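Long-range contacts in cryptic loci regulator 2 (Schizosaccharomyces pombe 972h-, PDB 5IKJ), which acts upstream of histone deacetylases to promote transcriptional silencing of heterochromatin and is required for the silencing function of the SHREC complex: residues G69-T74 with E223-F228; N79-R84 with K278-T283; A259-R264 with Y290-L295; D308-S313 with F500-L505. One frame throughout, in Å; residues are numbered along the deposited sequence.

Contact 1 of 4, residues G69-T74 with E223-F228; sequences GGAGST and ENERMF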
loop_
_atom_site.group_PDB
_atom_site.type_symbol
_atom_site.label_atom_id
_atom_site.label_comp_id
_atom_site.label_asym_id
_atom_site.label_seq_id
_atom_site.Cartn_x
_atom_site.Cartn_y
_atom_site.Cartn_z
ATOM N N GLY A 69 11.672 -2.361 -0.933
ATOM C CA GLY A 69 10.595 -3.307 -1.138
ATOM C C GLY A 69 9.548 -3.233 -0.045
ATOM O O GLY A 69 8.620 -2.423 -0.118
ATOM N N GLY A 70 9.691 -4.072 0.974
ATOM C CA GLY A 70 8.742 -4.117 2.065
ATOM C C GLY A 70 7.590 -5.070 1.791
ATOM O O GLY A 70 7.273 -5.406 0.651
ATOM N N ALA A 71 6.955 -5.506 2.877
ATOM C CA ALA A 71 5.867 -6.471 2.790
ATOM C C ALA A 71 4.821 -6.028 1.777
ATOM O O ALA A 71 4.327 -4.898 1.825
ATOM C CB ALA A 71 5.218 -6.652 4.163
ATOM N N GLY A 72 4.489 -6.931 0.858
ATOM C CA GLY A 72 3.410 -6.714 -0.082
ATOM C C GLY A 72 3.811 -6.153 -1.427
ATOM O O GLY A 72 2.931 -5.940 -2.271
ATOM N N SER A 73 5.097 -5.906 -1.659
ATOM C CA SER A 73 5.522 -5.290 -2.909
ATOM C C SER A 73 5.326 -6.247 -4.077
ATOM O O SER A 73 5.684 -7.427 -3.996
ATOM C CB SER A 73 6.987 -4.871 -2.829
ATOM O OG SER A 73 7.384 -4.209 -4.020
ATOM N N THR A 74 4.758 -5.732 -5.167
ATOM C CA THR A 74 4.692 -6.450 -6.433
ATOM C C THR A 74 5.493 -5.745 -7.520
ATOM O O THR A 74 5.350 -6.085 -8.700
ATOM C CB THR A 74 3.236 -6.622 -6.881
ATOM O OG1 THR A 74 2.686 -5.348 -7.238
ATOM C CG2 THR A 74 2.398 -7.238 -5.766
ATOM N N GLU A 223 1.824 -4.324 8.443
ATOM C CA GLU A 223 0.532 -3.942 7.912
ATOM C C GLU A 223 0.638 -2.648 7.129
ATOM O O GLU A 223 0.048 -2.508 6.066
ATOM C CB GLU A 223 -0.488 -3.766 9.028
ATOM C CG GLU A 223 -1.019 -5.059 9.605
ATOM C CD GLU A 223 -2.325 -4.870 10.349
ATOM O OE1 GLU A 223 -2.626 -3.728 10.753
ATOM O OE2 GLU A 223 -3.053 -5.866 10.525
ATOM N N ASN A 224 1.391 -1.695 7.662
ATOM C CA ASN A 224 1.556 -0.409 6.995
ATOM C C ASN A 224 2.311 -0.559 5.682
ATOM O O ASN A 224 1.966 0.086 4.685
ATOM C CB ASN A 224 2.278 0.567 7.920
ATOM C CG ASN A 224 1.372 1.127 9.001
ATOM O OD1 ASN A 224 0.174 1.310 8.787
ATOM N ND2 ASN A 224 1.940 1.400 10.168
ATOM N N GLU A 225 3.352 -1.394 5.661
ATOM C CA GLU A 225 4.071 -1.644 4.417
ATOM C C GLU A 225 3.146 -2.238 3.363
ATOM O O GLU A 225 3.164 -1.824 2.199
ATOM C CB GLU A 225 5.258 -2.570 4.678
ATOM C CG GLU A 225 6.300 -1.984 5.612
ATOM C CD GLU A 225 7.429 -2.949 5.911
ATOM O OE1 GLU A 225 7.530 -3.984 5.220
ATOM O OE2 GLU A 225 8.213 -2.675 6.842
ATOM N N ARG A 226 2.309 -3.177 3.768
ATOM C CA ARG A 226 1.381 -3.782 2.838
ATOM C C ARG A 226 0.341 -2.768 2.382
ATOM O O ARG A 226 -0.066 -2.778 1.235
ATOM C CB ARG A 226 0.725 -5.019 3.448
ATOM C CG ARG A 226 1.684 -6.181 3.618
ATOM C CD ARG A 226 0.972 -7.501 3.840
ATOM N NE ARG A 226 0.108 -7.469 5.005
ATOM C CZ ARG A 226 -1.213 -7.421 4.943
ATOM N NH1 ARG A 226 -1.920 -7.383 6.053
ATOM N NH2 ARG A 226 -1.826 -7.417 3.774
ATOM N N MET A 227 -0.085 -1.888 3.272
ATOM C CA MET A 227 -1.067 -0.886 2.889
ATOM C C MET A 227 -0.489 0.016 1.815
ATOM O O MET A 227 -1.153 0.328 0.842
ATOM C CB MET A 227 -1.508 -0.050 4.073
ATOM C CG MET A 227 -2.537 0.996 3.698
ATOM S SD MET A 227 -3.193 1.846 5.123
ATOM C CE MET A 227 -1.697 2.523 5.809
ATOM N N PHE A 228 0.753 0.438 1.996
ATOM C CA PHE A 228 1.406 1.284 1.003
ATOM C C PHE A 228 1.385 0.625 -0.368
ATOM O O PHE A 228 1.050 1.261 -1.375
ATOM C CB PHE A 228 2.845 1.580 1.429
ATOM C CG PHE A 228 3.693 2.160 0.333
ATOM C CD1 PHE A 228 3.653 3.515 0.050
ATOM C CD2 PHE A 228 4.531 1.349 -0.417
ATOM C CE1 PHE A 228 4.428 4.050 -0.959
ATOM C CE2 PHE A 228 5.309 1.880 -1.428
ATOM C CZ PHE A 228 5.258 3.232 -1.700
#
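The backbone N-H of Ala71 gives the one hydrogen bond between the loop 69-74 and the helical segment 223-228, reaching Glu225 OE1 over 2.9 Å at an N-H...O angle of 161°. The amide meets this oxygen nearly along its C-O axis. Glu225 can present it because its side chain runs extended beyond CG (chi2 177°) and lies against the loop. Its other oxygen, OE2, is taken by His66 and Gln221, so both carboxylate oxygens have donors, fitting for a buried acid. Weaker polar contact comes from the Ala71 carbonyl, whose oxygen lies 3.3 Å from Arg226 CA in a CA-H...O contact.

The loop joins helix 50-67 to helix 75-82 and makes a type II beta turn from Gly70 to Ser73, closed by Ser73 N to Gly70 O. Gly72 has the positive phi (95°) expected at the third position of such a turn, and a side chain there would crowd Arg226 CG.

Apolar contact is limited to Ala71 CB against Arg226 CG at 3.6 Å; a methyl suits the close approach of turn and helix. Beyond this aliphatic stem, the guanidinium of Arg226 turns to another protein chain, hydrogen-bonding its backbone and making a cation-pi contact with an aromatic side chain.

Contact 2 of 4, residues N79-R84 with K278-T283; sequences NQLCKR and KLISDT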
loop_
_atom_site.group_PDB
_atom_site.type_symbol
_atom_site.label_atom_id
_atom_site.label_comp_id
_atom_site.label_asym_id
_atom_site.label_seq_id
_atom_site.Cartn_x
_atom_site.Cartn_y
_atom_site.Cartn_z
ATOM N N ASN A 79 8.437 -4.949 -12.966
ATOM C CA ASN A 79 9.754 -4.759 -13.565
ATOM C C ASN A 79 10.075 -5.882 -14.543
ATOM O O ASN A 79 10.372 -5.637 -15.718
ATOM C CB ASN A 79 10.818 -4.669 -12.471
ATOM C CG ASN A 79 10.727 -3.384 -11.674
ATOM O OD1 ASN A 79 10.103 -2.413 -12.107
ATOM N ND2 ASN A 79 11.356 -3.366 -10.506
ATOM N N GLN A 80 10.022 -7.133 -14.074
ATOM C CA GLN A 80 10.300 -8.260 -14.957
ATOM C C GLN A 80 9.348 -8.293 -16.144
ATOM O O GLN A 80 9.674 -8.897 -17.172
ATOM C CB GLN A 80 10.225 -9.577 -14.178
ATOM C CG GLN A 80 8.824 -10.155 -14.006
ATOM C CD GLN A 80 8.822 -11.426 -13.178
ATOM O OE1 GLN A 80 9.869 -12.035 -12.953
ATOM N NE2 GLN A 80 7.645 -11.834 -12.720
ATOM N N LEU A 81 8.180 -7.660 -16.024
ATOM C CA LEU A 81 7.270 -7.518 -17.150
ATOM C C LEU A 81 7.684 -6.390 -18.085
ATOM O O LEU A 81 7.341 -6.427 -19.271
ATOM C CB LEU A 81 5.848 -7.268 -16.640
ATOM C CG LEU A 81 4.697 -7.692 -17.552
ATOM C CD1 LEU A 81 4.556 -9.207 -17.563
ATOM C CD2 LEU A 81 3.403 -7.032 -17.105
ATOM N N CYS A 82 8.411 -5.395 -17.578
ATOM C CA CYS A 82 8.898 -4.288 -18.391
ATOM C C CYS A 82 10.289 -4.533 -18.959
ATOM O O CYS A 82 10.705 -3.806 -19.867
ATOM C CB CYS A 82 8.911 -2.995 -17.567
ATOM S SG CYS A 82 7.272 -2.298 -17.246
ATOM N N LYS A 83 11.017 -5.530 -18.452
ATOM C CA LYS A 83 12.336 -5.835 -18.991
ATOM C C LYS A 83 12.260 -6.511 -20.355
ATOM O O LYS A 83 13.259 -6.514 -21.084
ATOM C CB LYS A 83 13.112 -6.713 -18.007
ATOM C CG LYS A 83 13.605 -5.960 -16.778
ATOM C CD LYS A 83 14.336 -6.869 -15.805
ATOM C CE LYS A 83 14.881 -6.084 -14.624
ATOM N NZ LYS A 83 15.558 -6.965 -13.634
ATOM N N ARG A 84 11.104 -7.072 -20.716
ATOM C CA ARG A 84 10.882 -7.625 -22.052
ATOM C C ARG A 84 10.900 -6.463 -23.041
ATOM O O ARG A 84 9.866 -5.917 -23.435
ATOM C CB ARG A 84 9.562 -8.392 -22.114
ATOM C CG ARG A 84 9.413 -9.511 -21.087
ATOM C CD ARG A 84 8.274 -10.446 -21.476
ATOM N NE ARG A 84 7.947 -11.399 -20.422
ATOM C CZ ARG A 84 7.147 -12.449 -20.584
ATOM N NH1 ARG A 84 6.593 -12.697 -21.764
ATOM N NH2 ARG A 84 6.904 -13.260 -19.564
ATOM N N LYS A 278 1.946 -6.249 -25.963
ATOM C CA LYS A 278 0.585 -6.705 -25.709
ATOM C C LYS A 278 0.476 -7.527 -24.431
ATOM O O LYS A 278 -0.626 -7.659 -23.887
ATOM C CB LYS A 278 0.062 -7.512 -26.898
ATOM C CG LYS A 278 -1.405 -7.896 -26.767
ATOM C CD LYS A 278 -2.024 -8.264 -28.106
ATOM C CE LYS A 278 -2.361 -7.025 -28.924
ATOM N NZ LYS A 278 -3.128 -7.361 -30.155
ATOM N N LEU A 279 1.585 -8.087 -23.941
ATOM C CA LEU A 279 1.571 -8.693 -22.614
ATOM C C LEU A 279 1.283 -7.644 -21.548
ATOM O O LEU A 279 0.557 -7.909 -20.583
ATOM C CB LEU A 279 2.906 -9.384 -22.334
ATOM C CG LEU A 279 3.073 -10.003 -20.942
ATOM C CD1 LEU A 279 2.112 -11.166 -20.740
ATOM C CD2 LEU A 279 4.510 -10.451 -20.731
ATOM N N ILE A 280 1.841 -6.443 -21.711
ATOM C CA ILE A 280 1.669 -5.392 -20.714
ATOM C C ILE A 280 0.268 -4.797 -20.788
ATOM O O ILE A 280 -0.251 -4.292 -19.784
ATOM C CB ILE A 280 2.758 -4.319 -20.900
ATOM C CG1 ILE A 280 4.142 -4.928 -20.655
ATOM C CG2 ILE A 280 2.525 -3.144 -19.959
ATOM C CD1 ILE A 280 5.297 -4.043 -21.079
ATOM N N SER A 281 -0.369 -4.839 -21.961
ATOM C CA SER A 281 -1.706 -4.269 -22.093
ATOM C C SER A 281 -2.770 -5.210 -21.544
ATOM O O SER A 281 -3.722 -4.762 -20.894
ATOM C CB SER A 281 -1.996 -3.937 -23.558
ATOM O OG SER A 281 -2.336 -5.099 -24.294
ATOM N N ASP A 282 -2.634 -6.515 -21.795
ATOM C CA ASP A 282 -3.583 -7.473 -21.239
ATOM C C ASP A 282 -3.474 -7.537 -19.721
ATOM O O ASP A 282 -4.490 -7.653 -19.026
ATOM C CB ASP A 282 -3.357 -8.855 -21.851
ATOM C CG ASP A 282 -3.937 -8.975 -23.247
ATOM O OD1 ASP A 282 -3.766 -8.030 -24.046
ATOM O OD2 ASP A 282 -4.572 -10.010 -23.543
ATOM N N THR A 283 -2.251 -7.465 -19.188
ATOM C CA THR A 283 -2.079 -7.460 -17.740
ATOM C C THR A 283 -2.699 -6.213 -17.120
ATOM O O THR A 283 -3.272 -6.274 -16.026
ATOM C CB THR A 283 -0.595 -7.549 -17.384
ATOM O OG1 THR A 283 0.133 -6.531 -18.083
ATOM C CG2 THR A 283 -0.035 -8.919 -17.746
#
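Leu81 inserts its two methyls among Leu279, Ile280 and Thr283, joining the last part of helix 75-82 to the first part of helix 278-285 in an apolar helix-to-helix contact without a hydrogen bond across it. CD1 lies tightly against Leu279 CD2, 3.4 Å away, the two leucines passing at a slant. CD2 meets Thr283 tip to tip, 3.4 Å from OG1. With CG anti to the backbone N (chi1 -154°), the branched end of Leu81 is carried across to the other helix. Ile280 slides past in the opposite direction, bringing CD1 to 3.6 Å from the Leu81 carbonyl oxygen. Cutting Leu81 back to an alanine is likely to leave Leu279 and Thr283 without the methyls they pack on and to open a gap between the helices.

At the margin, Arg84 crosses Leu279 at about a right angle. The leucine methyl CD2 sits over one face of the guanidinium, offset toward its rim. Arginine suits this exposed edge, since its flat group can cover a methyl while keeping its N-H groups for polar partners: NH2 binds the carbonyl oxygen of Tyr269, which probably limits its rotation. Tyr269 also packs on Leu279 and Thr283.

Farther out, Ile280 also touches Met465 of helix 461-469. Thr283 OG1 is itself turned back to its own helix, 2.9 Å from Leu279 O and 2.8 Å from Ile280 O.

Contact 3 of 4, residues A259-R264 with Y290-L295; sequences AIIVAR and YHCKQL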
loop_
_atom_site.group_PDB
_atom_site.type_symbol
_atom_site.label_atom_id
_atom_site.label_comp_id
_atom_site.label_asym_id
_atom_site.label_seq_id
_atom_site.Cartn_x
_atom_site.Cartn_y
_atom_site.Cartn_z
ATOM N N ALA A 259 -21.569 -9.740 -4.200
ATOM C CA ALA A 259 -20.356 -10.328 -3.655
ATOM C C ALA A 259 -19.463 -9.230 -3.099
ATOM O O ALA A 259 -19.657 -8.042 -3.367
ATOM C CB ALA A 259 -19.607 -11.138 -4.717
ATOM N N ILE A 260 -18.475 -9.651 -2.311
ATOM C CA ILE A 260 -17.449 -8.762 -1.785
ATOM C C ILE A 260 -16.093 -9.358 -2.129
ATOM O O ILE A 260 -15.876 -10.564 -1.961
ATOM C CB ILE A 260 -17.581 -8.554 -0.264
ATOM C CG1 ILE A 260 -16.533 -7.550 0.225
ATOM C CG2 ILE A 260 -17.434 -9.877 0.482
ATOM C CD1 ILE A 260 -16.907 -6.864 1.518
ATOM N N ILE A 261 -15.186 -8.520 -2.622
ATOM C CA ILE A 261 -13.831 -8.975 -2.905
ATOM C C ILE A 261 -13.138 -9.275 -1.579
ATOM O O ILE A 261 -12.982 -8.393 -0.733
ATOM C CB ILE A 261 -13.053 -7.925 -3.711
ATOM C CG1 ILE A 261 -13.837 -7.484 -4.953
ATOM C CG2 ILE A 261 -11.674 -8.464 -4.110
ATOM C CD1 ILE A 261 -13.982 -8.546 -6.036
ATOM N N VAL A 262 -12.750 -10.534 -1.384
ATOM C CA VAL A 262 -12.002 -10.949 -0.202
ATOM C C VAL A 262 -10.500 -11.030 -0.462
ATOM O O VAL A 262 -9.703 -10.749 0.432
ATOM C CB VAL A 262 -12.544 -12.299 0.305
ATOM C CG1 VAL A 262 -11.790 -12.734 1.556
ATOM C CG2 VAL A 262 -14.038 -12.209 0.565
ATOM N N ALA A 263 -10.087 -11.435 -1.658
ATOM C CA ALA A 263 -8.682 -11.671 -1.962
ATOM C C ALA A 263 -8.513 -11.541 -3.465
ATOM O O ALA A 263 -9.487 -11.481 -4.217
ATOM C CB ALA A 263 -8.220 -13.049 -1.465
ATOM N N ARG A 264 -7.259 -11.488 -3.891
ATOM C CA ARG A 264 -6.928 -11.364 -5.301
ATOM C C ARG A 264 -5.447 -11.664 -5.437
ATOM O O ARG A 264 -4.683 -11.487 -4.486
ATOM C CB ARG A 264 -7.247 -9.962 -5.843
ATOM C CG ARG A 264 -6.265 -8.905 -5.378
ATOM C CD ARG A 264 -6.797 -7.499 -5.552
ATOM N NE ARG A 264 -5.822 -6.514 -5.093
ATOM C CZ ARG A 264 -5.998 -5.198 -5.150
ATOM N NH1 ARG A 264 -7.116 -4.693 -5.652
ATOM N NH2 ARG A 264 -5.053 -4.385 -4.704
ATOM N N TYR A 290 -9.858 -12.768 -9.005
ATOM C CA TYR A 290 -10.611 -12.309 -7.849
ATOM C C TYR A 290 -11.288 -13.493 -7.172
ATOM O O TYR A 290 -11.787 -14.404 -7.840
ATOM C CB TYR A 290 -11.652 -11.259 -8.244
ATOM C CG TYR A 290 -11.050 -10.042 -8.907
ATOM C CD1 TYR A 290 -10.369 -9.087 -8.163
ATOM C CD2 TYR A 290 -11.163 -9.849 -10.276
ATOM C CE1 TYR A 290 -9.816 -7.973 -8.768
ATOM C CE2 TYR A 290 -10.615 -8.741 -10.889
ATOM C CZ TYR A 290 -9.942 -7.805 -10.131
ATOM O OH TYR A 290 -9.396 -6.701 -10.741
ATOM N N HIS A 291 -11.289 -13.473 -5.842
ATOM C CA HIS A 291 -11.907 -14.513 -5.031
ATOM C C HIS A 291 -12.878 -13.833 -4.083
ATOM O O HIS A 291 -12.470 -13.005 -3.261
ATOM C CB HIS A 291 -10.850 -15.309 -4.268
ATOM C CG HIS A 291 -9.621 -15.585 -5.074
ATOM N ND1 HIS A 291 -9.566 -16.573 -6.034
ATOM C CD2 HIS A 291 -8.406 -14.989 -5.078
ATOM C CE1 HIS A 291 -8.367 -16.580 -6.587
ATOM N NE2 HIS A 291 -7.643 -15.629 -6.025
ATOM N N CYS A 292 -14.155 -14.172 -4.200
ATOM C CA CYS A 292 -15.217 -13.378 -3.613
ATOM C C CYS A 292 -16.004 -14.182 -2.588
ATOM O O CYS A 292 -15.837 -15.396 -2.438
ATOM C CB CYS A 292 -16.157 -12.854 -4.703
ATOM S SG CYS A 292 -15.292 -12.064 -6.071
ATOM N N LYS A 293 -16.870 -13.463 -1.878
ATOM C CA LYS A 293 -17.782 -14.029 -0.893
ATOM C C LYS A 293 -19.160 -13.455 -1.170
ATOM O O LYS A 293 -19.353 -12.239 -1.078
ATOM C CB LYS A 293 -17.327 -13.691 0.533
ATOM C CG LYS A 293 -18.380 -13.888 1.626
ATOM C CD LYS A 293 -18.755 -15.350 1.806
ATOM C CE LYS A 293 -19.617 -15.548 3.046
ATOM N NZ LYS A 293 -20.824 -14.676 3.043
ATOM N N GLN A 294 -20.110 -14.316 -1.523
ATOM C CA GLN A 294 -21.464 -13.841 -1.765
ATOM C C GLN A 294 -22.029 -13.219 -0.494
ATOM O O GLN A 294 -21.761 -13.676 0.621
ATOM C CB GLN A 294 -22.365 -14.982 -2.240
ATOM C CG GLN A 294 -23.757 -14.522 -2.651
ATOM C CD GLN A 294 -24.562 -15.613 -3.330
ATOM O OE1 GLN A 294 -24.020 -16.642 -3.733
ATOM N NE2 GLN A 294 -25.865 -15.390 -3.463
ATOM N N LEU A 295 -22.811 -12.159 -0.670
ATOM C CA LEU A 295 -23.404 -11.429 0.443
ATOM C C LEU A 295 -24.857 -11.852 0.603
ATOM O O LEU A 295 -25.641 -11.773 -0.349
ATOM C CB LEU A 295 -23.295 -9.920 0.217
ATOM C CG LEU A 295 -21.857 -9.394 0.183
ATOM C CD1 LEU A 295 -21.806 -7.963 -0.326
ATOM C CD2 LEU A 295 -21.207 -9.492 1.561
#
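Ile261 sends CD1 to Cys292 SG, 3.8 Å away, on the sheet face shared with Ala259, Arg264 and Tyr290. Alongside, Ala259 CB lies 3.9 Å from Cys292 CB; small side chains suit this spot, where the antiparallel backbones come close. Farther along, Arg264 lays CB obliquely by the Tyr290 ring, while its extended chain carries the guanidinium away to Asp234 and the Tyr242 carbonyl. The Tyr290 hydroxyl accepts from the Tyr242 amide.

On the other face, Ile260 and Lys293 cross at a slant, CG2 to CB. Val262 adds CG2 at 3.6 Å from Lys293 CB; this methyl stands anti to the carbonyl carbon and beside the backbone N (chi1 -179°), which turns it to Lys293. Lysine is apt here because its first carbon, CB, packs against the two branched residues while the amine can leave: the chain bends at chi2 and chi4, and NZ curls back to Gln294 O, also binding Asn297 O and Asn526 O. The His291 ring leans obliquely toward Ala263, its CD2 4.1 Å from the alanine CB, and is fixed by Asn265 at NE2 and the Asp303 amide at ND1.

Between these faces runs the backbone ladder, interrupted by a classic beta bulge: Val262 N and Ala263 N both donate to His291 O, each in the carbonyl plane, at 3.1 and 3.3 Å respectively.

Strands 255-266 and 288-294 occupy inner places in a five-stranded antiparallel sheet, flanked by 247-252 and 300-304. Helix 531-540 packs on Val262, Ala263 and His291, and Ile250 of strand 247-252 touches Ala259 and Cys292.

Contact 4 of 4, residues D308-S313 with F500-L505; sequences DIEPWS and FVKGDL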
loop_
_atom_site.group_PDB
_atom_site.type_symbol
_atom_site.label_atom_id
_atom_site.label_comp_id
_atom_site.label_asym_id
_atom_site.label_seq_id
_atom_site.Cartn_x
_atom_site.Cartn_y
_atom_site.Cartn_z
ATOM N N ASP A 308 -16.238 -10.689 -15.643
ATOM C CA ASP A 308 -17.455 -11.224 -15.045
ATOM C C ASP A 308 -17.845 -10.476 -13.774
ATOM O O ASP A 308 -18.645 -10.983 -12.980
ATOM C CB ASP A 308 -17.287 -12.714 -14.748
ATOM C CG ASP A 308 -17.173 -13.550 -16.007
ATOM O OD1 ASP A 308 -18.206 -13.764 -16.677
ATOM O OD2 ASP A 308 -16.053 -14.003 -16.320
ATOM N N ILE A 309 -17.291 -9.283 -13.565
ATOM C CA ILE A 309 -17.595 -8.464 -12.399
ATOM C C ILE A 309 -17.941 -7.061 -12.874
ATOM O O ILE A 309 -17.304 -6.531 -13.792
ATOM C CB ILE A 309 -16.419 -8.421 -11.402
ATOM C CG1 ILE A 309 -15.904 -9.838 -11.139
ATOM C CG2 ILE A 309 -16.850 -7.728 -10.109
ATOM C CD1 ILE A 309 -14.772 -9.926 -10.137
ATOM N N GLU A 310 -18.950 -6.464 -12.251
ATOM C CA GLU A 310 -19.368 -5.113 -12.573
ATOM C C GLU A 310 -19.459 -4.289 -11.298
ATOM O O GLU A 310 -19.789 -4.825 -10.235
ATOM C CB GLU A 310 -20.726 -5.110 -13.289
ATOM C CG GLU A 310 -20.747 -5.974 -14.539
ATOM C CD GLU A 310 -21.681 -5.443 -15.608
ATOM O OE1 GLU A 310 -22.865 -5.190 -15.297
ATOM O OE2 GLU A 310 -21.229 -5.272 -16.760
ATOM N N PRO A 311 -19.162 -2.989 -11.366
ATOM C CA PRO A 311 -19.245 -2.162 -10.158
ATOM C C PRO A 311 -20.661 -2.137 -9.603
ATOM O O PRO A 311 -21.644 -2.248 -10.338
ATOM C CB PRO A 311 -18.803 -0.775 -10.639
ATOM C CG PRO A 311 -18.044 -1.025 -11.895
ATOM C CD PRO A 311 -18.700 -2.207 -12.527
ATOM N N TRP A 312 -20.752 -1.983 -8.280
ATOM C CA TRP A 312 -22.048 -2.015 -7.610
ATOM C C TRP A 312 -23.031 -1.025 -8.216
ATOM O O TRP A 312 -24.238 -1.294 -8.255
ATOM C CB TRP A 312 -21.874 -1.722 -6.119
ATOM C CG TRP A 312 -23.157 -1.798 -5.361
ATOM C CD1 TRP A 312 -23.864 -0.756 -4.835
ATOM C CD2 TRP A 312 -23.898 -2.984 -5.055
ATOM N NE1 TRP A 312 -24.998 -1.222 -4.211
ATOM C CE2 TRP A 312 -25.043 -2.587 -4.335
ATOM C CE3 TRP A 312 -23.705 -4.343 -5.318
ATOM C CZ2 TRP A 312 -25.986 -3.500 -3.873
ATOM C CZ3 TRP A 312 -24.643 -5.247 -4.860
ATOM C CH2 TRP A 312 -25.770 -4.822 -4.146
ATOM N N SER A 313 -22.545 0.120 -8.690
ATOM C CA SER A 313 -23.418 1.164 -9.213
ATOM C C SER A 313 -23.938 0.867 -10.614
ATOM O O SER A 313 -24.658 1.700 -11.176
ATOM C CB SER A 313 -22.683 2.507 -9.217
ATOM O OG SER A 313 -21.427 2.400 -9.863
ATOM N N PHE A 500 -13.525 -0.030 -18.728
ATOM C CA PHE A 500 -13.825 -0.832 -17.548
ATOM C C PHE A 500 -15.297 -1.216 -17.471
ATOM O O PHE A 500 -15.628 -2.276 -16.928
ATOM C CB PHE A 500 -13.411 -0.066 -16.291
ATOM C CG PHE A 500 -13.356 -0.912 -15.052
ATOM C CD1 PHE A 500 -12.238 -1.680 -14.772
ATOM C CD2 PHE A 500 -14.415 -0.931 -14.162
ATOM C CE1 PHE A 500 -12.183 -2.456 -13.630
ATOM C CE2 PHE A 500 -14.364 -1.704 -13.019
ATOM C CZ PHE A 500 -13.246 -2.465 -12.752
ATOM N N VAL A 501 -16.194 -0.383 -17.998
ATOM C CA VAL A 501 -17.630 -0.588 -17.830
ATOM C C VAL A 501 -18.328 -0.235 -19.136
ATOM O O VAL A 501 -18.405 0.944 -19.502
ATOM C CB VAL A 501 -18.211 0.246 -16.680
ATOM C CG1 VAL A 501 -19.609 -0.246 -16.333
ATOM C CG2 VAL A 501 -17.304 0.202 -15.464
ATOM N N LYS A 502 -18.839 -1.246 -19.833
ATOM C CA LYS A 502 -19.821 -1.016 -20.883
ATOM C C LYS A 502 -21.107 -0.510 -20.237
ATOM O O LYS A 502 -21.649 -1.158 -19.335
ATOM C CB LYS A 502 -20.072 -2.303 -21.666
ATOM C CG LYS A 502 -20.599 -3.446 -20.809
ATOM C CD LYS A 502 -20.802 -4.723 -21.601
ATOM C CE LYS A 502 -21.383 -5.804 -20.708
ATOM N NZ LYS A 502 -21.646 -7.072 -21.437
ATOM N N GLY A 503 -21.585 0.645 -20.676
ATOM C CA GLY A 503 -22.738 1.271 -20.064
ATOM C C GLY A 503 -22.352 2.379 -19.104
ATOM O O GLY A 503 -21.233 2.897 -19.112
ATOM N N ASP A 504 -23.310 2.740 -18.250
ATOM C CA ASP A 504 -23.144 3.855 -17.330
ATOM C C ASP A 504 -23.492 3.423 -15.913
ATOM O O ASP A 504 -24.110 2.379 -15.688
ATOM C CB ASP A 504 -24.015 5.049 -17.739
ATOM C CG ASP A 504 -23.892 5.379 -19.213
ATOM O OD1 ASP A 504 -22.862 5.962 -19.611
ATOM O OD2 ASP A 504 -24.829 5.054 -19.975
ATOM N N LEU A 505 -23.082 4.252 -14.956
ATOM C CA LEU A 505 -23.313 4.016 -13.533
ATOM C C LEU A 505 -24.246 5.113 -13.028
ATOM O O LEU A 505 -23.809 6.234 -12.751
ATOM C CB LEU A 505 -21.996 4.009 -12.763
ATOM C CG LEU A 505 -20.846 3.227 -13.401
ATOM C CD1 LEU A 505 -19.531 3.546 -12.708
ATOM C CD2 LEU A 505 -21.125 1.735 -13.360
#
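The segments 308-313 and 500-505 run without a backbone hydrogen bond between them, their CA atoms 7.2 Å apart at Glu310 and Val501 and closing to 5.2 Å at Ser313 and Leu505, where Leu505 CA makes a CA-H...O contact with Ser313 O.

Pro311 is the apolar centre. Its CG meets Val501 CG2 tip to tip at 3.8 Å and also touches the edge of the Phe500 ring, lying in the ring plane 3.9 Å from CE2. A proline suits this place, a compact hydrocarbon with no amide hydrogen to satisfy, and its CB adds a looser contact with Leu505 CD2. Phe500 holds its ring beside the proline because CG stands anti to the backbone N (chi1 -166°); the ring also meets those of Tyr496 and Tyr242.

Leu505 wraps Ser313: its CB is 3.4 Å from Ser313 OG, and both methyls lie near the same hydroxyl. A glycine in place of Leu505 would probably uncover the flank of Ser313 and take from Pro311 one of its apolar neighbours.

At the outer margin, Glu310 and Lys502 cross at about a right angle. Their charged atoms stay apart, Glu310 OE2 being 5.0 Å from Lys502 NZ, so any attraction is probably modest; long polar chains fit this more open side.

Strand 309-311 is an outermost strand of the five-stranded antiparallel sheet, bonded through Asp308 and Glu310 to strand 247-252. The contact sets the loop 500-505, between strands 491-494 and 513-514 of the large mixed sheet, against Pro311 and Ser313, at and just after that edge strand, while Trp312 stacks on Trp249.

How the contacts relate
Contact 3 is the buried one, and it alone is built on a ladder of backbone hydrogen bonds between strands. Contacts 1 and 4 lie nearer the surface and each engage a loop: contact 1 fastens it with a carboxylate, contact 4 by apolar packing. Contact 2, partly buried, joins two helices through branched side chains. Contacts 3 and 4 reach the same five-stranded sheet and touch where Tyr290 CD2 meets Ile309 CD1. Helix 278-285 of contact 2 lies in the chain between the two strands of contact 3. Segment 69-74 leads into helix 75-82 and segment 79-84 includes its end, so contacts 1 and 2 tie the two ends of one helix to later parts of the chain.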